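Probable L,D-transpeptidase 3 (PDB 6D4K) probably acts as an L,D-transpeptidase in mycobacterial cell-wall biogenesis, possibly anchoring proteins to peptidoglycan, and is covalently modified by the beta-lactam faropenem. Local coordinates at residues S182-S187 with R201-Y206. Residues are numbered along the deposited sequence; the frame is centred on the assembly and turned at random.
Sequences SVIMDS and RLSVDY
Met-185 and Leu-202 form a hydrogen-bonded pair in a two-stranded antiparallel ribbon, 183-186 against 201-204; the N-to-C directions of the two short strands are 151° apart. Leu-202 N reaches Met-185 O at 2.8 Å, and Met-185 N returns to Leu-202 O at 2.7 Å. Val-183 and Val-204 are paired likewise, although the bond from Val-183 N is weak: Ser-182 and Val-183 both face Val-204 in a G1 beta bulge. Ser-182 takes the left-handed helical conformation, phi and psi both positive, expected of the first residue of such a bulge, and its N donates to Asp-205 O.

On the face of Ile-184 and Arg-201, an extended arginine chain, CG anti to the backbone N (chi1 175°), lays its guanidinium against the isoleucine; Ile-184 CG2 lies 3.6 Å above the centre of that flat group. The aliphatic branch thus covers one face while Asp-186 OD2 stands near the guanidinium plane, 4.1 Å from Arg-201 NH1, too far for a salt bridge. Ile-184 CD1 rests on Ser-203 CB, a small neighbour suited to this exposed side. Across the other face, Met-185 SD touches Val-204 CG2 at 3.7 Å, the flexible thioether lying against a compact beta-branched residue.

This long-looped beta hairpin is probably part of the active-site lid, as in related L,D-transpeptidases: Met-185 packs on Tyr-216 and Cys-236, which covalently binds the acetyl group of faropenem, and Val-204 on the predicted catalytic His-218. Asp-205 bridges Arg-181 and Arg-241, tying the ribbon's base to helix 241-250, and Tyr-206 leads into strand 207-209.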
loop_
_atom_site.group_PDB
_atom_site.type_symbol
_atom_site.label_atom_id
_atom_site.label_comp_id
_atom_site.label_asym_id
_atom_site.label_seq_id
_atom_site.Cartn_x
_atom_site.Cartn_y
_atom_site.Cartn_z
ATOM N N SER A 182 -9.101 11.959 -7.384
ATOM C CA SER A 182 -9.788 12.089 -8.670
ATOM C C SER A 182 -9.007 11.437 -9.809
ATOM O O SER A 182 -8.857 11.995 -10.900
ATOM C CB SER A 182 -10.133 13.548 -8.977
ATOM O OG SER A 182 -11.040 14.068 -8.018
ATOM N N VAL A 183 -8.499 10.243 -9.553
ATOM C CA VAL A 183 -7.705 9.546 -10.556
ATOM C C VAL A 183 -8.621 8.696 -11.428
ATOM O O VAL A 183 -9.606 8.112 -10.957
ATOM C CB VAL A 183 -6.567 8.731 -9.913
ATOM C CG1 VAL A 183 -7.106 7.521 -9.181
ATOM C CG2 VAL A 183 -5.552 8.325 -10.967
ATOM N N ILE A 184 -8.311 8.652 -12.716
ATOM C CA ILE A 184 -9.095 7.868 -13.662
ATOM C C ILE A 184 -8.621 6.426 -13.585
ATOM O O ILE A 184 -7.429 6.142 -13.753
ATOM C CB ILE A 184 -8.960 8.420 -15.087
ATOM C CG1 ILE A 184 -9.542 9.834 -15.171
ATOM C CG2 ILE A 184 -9.642 7.492 -16.085
ATOM C CD1 ILE A 184 -10.999 9.918 -14.778
ATOM N N MET A 185 -9.546 5.516 -13.311
ATOM C CA MET A 185 -9.257 4.091 -13.310
ATOM C C MET A 185 -9.965 3.440 -14.488
ATOM O O MET A 185 -11.158 3.671 -14.716
ATOM C CB MET A 185 -9.634 3.432 -11.981
ATOM C CG MET A 185 -8.569 3.616 -10.910
ATOM S SD MET A 185 -8.912 2.687 -9.411
ATOM C CE MET A 185 -9.751 1.245 -10.055
ATOM N N ASP A 186 -9.212 2.643 -15.232
ATOM C CA ASP A 186 -9.606 2.111 -16.519
ATOM C C ASP A 186 -9.616 0.592 -16.429
ATOM O O ASP A 186 -8.804 -0.006 -15.718
ATOM C CB ASP A 186 -8.570 2.560 -17.554
ATOM C CG ASP A 186 -9.093 2.521 -18.955
ATOM O OD1 ASP A 186 -9.280 1.400 -19.463
ATOM O OD2 ASP A 186 -9.307 3.603 -19.545
ATOM N N SER A 187 -10.546 -0.038 -17.149
ATOM C CA SER A 187 -10.659 -1.490 -17.074
ATOM C C SER A 187 -9.486 -2.220 -17.718
ATOM O O SER A 187 -9.361 -3.434 -17.532
ATOM C CB SER A 187 -11.967 -1.967 -17.700
ATOM O OG SER A 187 -12.017 -1.655 -19.078
ATOM N N ARG A 201 -14.709 2.659 -17.080
ATOM C CA ARG A 201 -13.816 3.801 -16.910
ATOM C C ARG A 201 -14.407 4.662 -15.806
ATOM O O ARG A 201 -15.473 5.262 -15.985
ATOM C CB ARG A 201 -13.670 4.599 -18.204
ATOM C CG ARG A 201 -12.848 5.860 -18.054
ATOM C CD ARG A 201 -12.769 6.617 -19.366
ATOM N NE ARG A 201 -12.330 7.995 -19.166
ATOM C CZ ARG A 201 -11.081 8.415 -19.333
ATOM N NH1 ARG A 201 -10.136 7.564 -19.714
ATOM N NH2 ARG A 201 -10.781 9.691 -19.127
ATOM N N LEU A 202 -13.717 4.716 -14.673
ATOM C CA LEU A 202 -14.215 5.352 -13.468
ATOM C C LEU A 202 -13.304 6.503 -13.081
ATOM O O LEU A 202 -12.100 6.486 -13.350
ATOM C CB LEU A 202 -14.221 4.353 -12.306
ATOM C CG LEU A 202 -14.904 3.014 -12.565
ATOM C CD1 LEU A 202 -14.380 1.955 -11.612
ATOM C CD2 LEU A 202 -16.412 3.157 -12.441
ATOM N N SER A 203 -13.895 7.510 -12.452
ATOM C CA SER A 203 -13.146 8.533 -11.743
ATOM C C SER A 203 -13.263 8.221 -10.260
ATOM O O SER A 203 -14.374 8.166 -9.720
ATOM C CB SER A 203 -13.689 9.927 -12.037
ATOM O OG SER A 203 -12.897 10.902 -11.383
ATOM N N VAL A 204 -12.123 8.002 -9.614
ATOM C CA VAL A 204 -12.061 7.504 -8.246
ATOM C C VAL A 204 -11.605 8.649 -7.353
ATOM O O VAL A 204 -10.527 9.218 -7.567
ATOM C CB VAL A 204 -11.123 6.294 -8.140
ATOM C CG1 VAL A 204 -10.941 5.897 -6.695
ATOM C CG2 VAL A 204 -11.676 5.131 -8.958
ATOM N N ASP A 205 -12.415 8.967 -6.340
ATOM C CA ASP A 205 -12.202 10.179 -5.553
ATOM C C ASP A 205 -10.939 10.082 -4.702
ATOM O O ASP A 205 -10.060 10.950 -4.775
ATOM C CB ASP A 205 -13.424 10.443 -4.677
ATOM C CG ASP A 205 -13.586 11.907 -4.327
ATOM O OD1 ASP A 205 -12.600 12.669 -4.441
ATOM O OD2 ASP A 205 -14.709 12.298 -3.949
ATOM N N TYR A 206 -10.847 9.050 -3.863
ATOM C CA TYR A 206 -9.684 8.812 -3.021
ATOM C C TYR A 206 -9.083 7.485 -3.450
ATOM O O TYR A 206 -9.804 6.489 -3.560
ATOM C CB TYR A 206 -10.077 8.751 -1.535
ATOM C CG TYR A 206 -10.671 10.034 -1.012
ATOM C CD1 TYR A 206 -9.870 11.019 -0.454
ATOM C CD2 TYR A 206 -12.038 10.274 -1.101
ATOM C CE1 TYR A 206 -10.407 12.203 0.010
ATOM C CE2 TYR A 206 -12.588 11.458 -0.638
ATOM C CZ TYR A 206 -11.770 12.418 -0.083
ATOM O OH TYR A 206 -12.317 13.597 0.380
#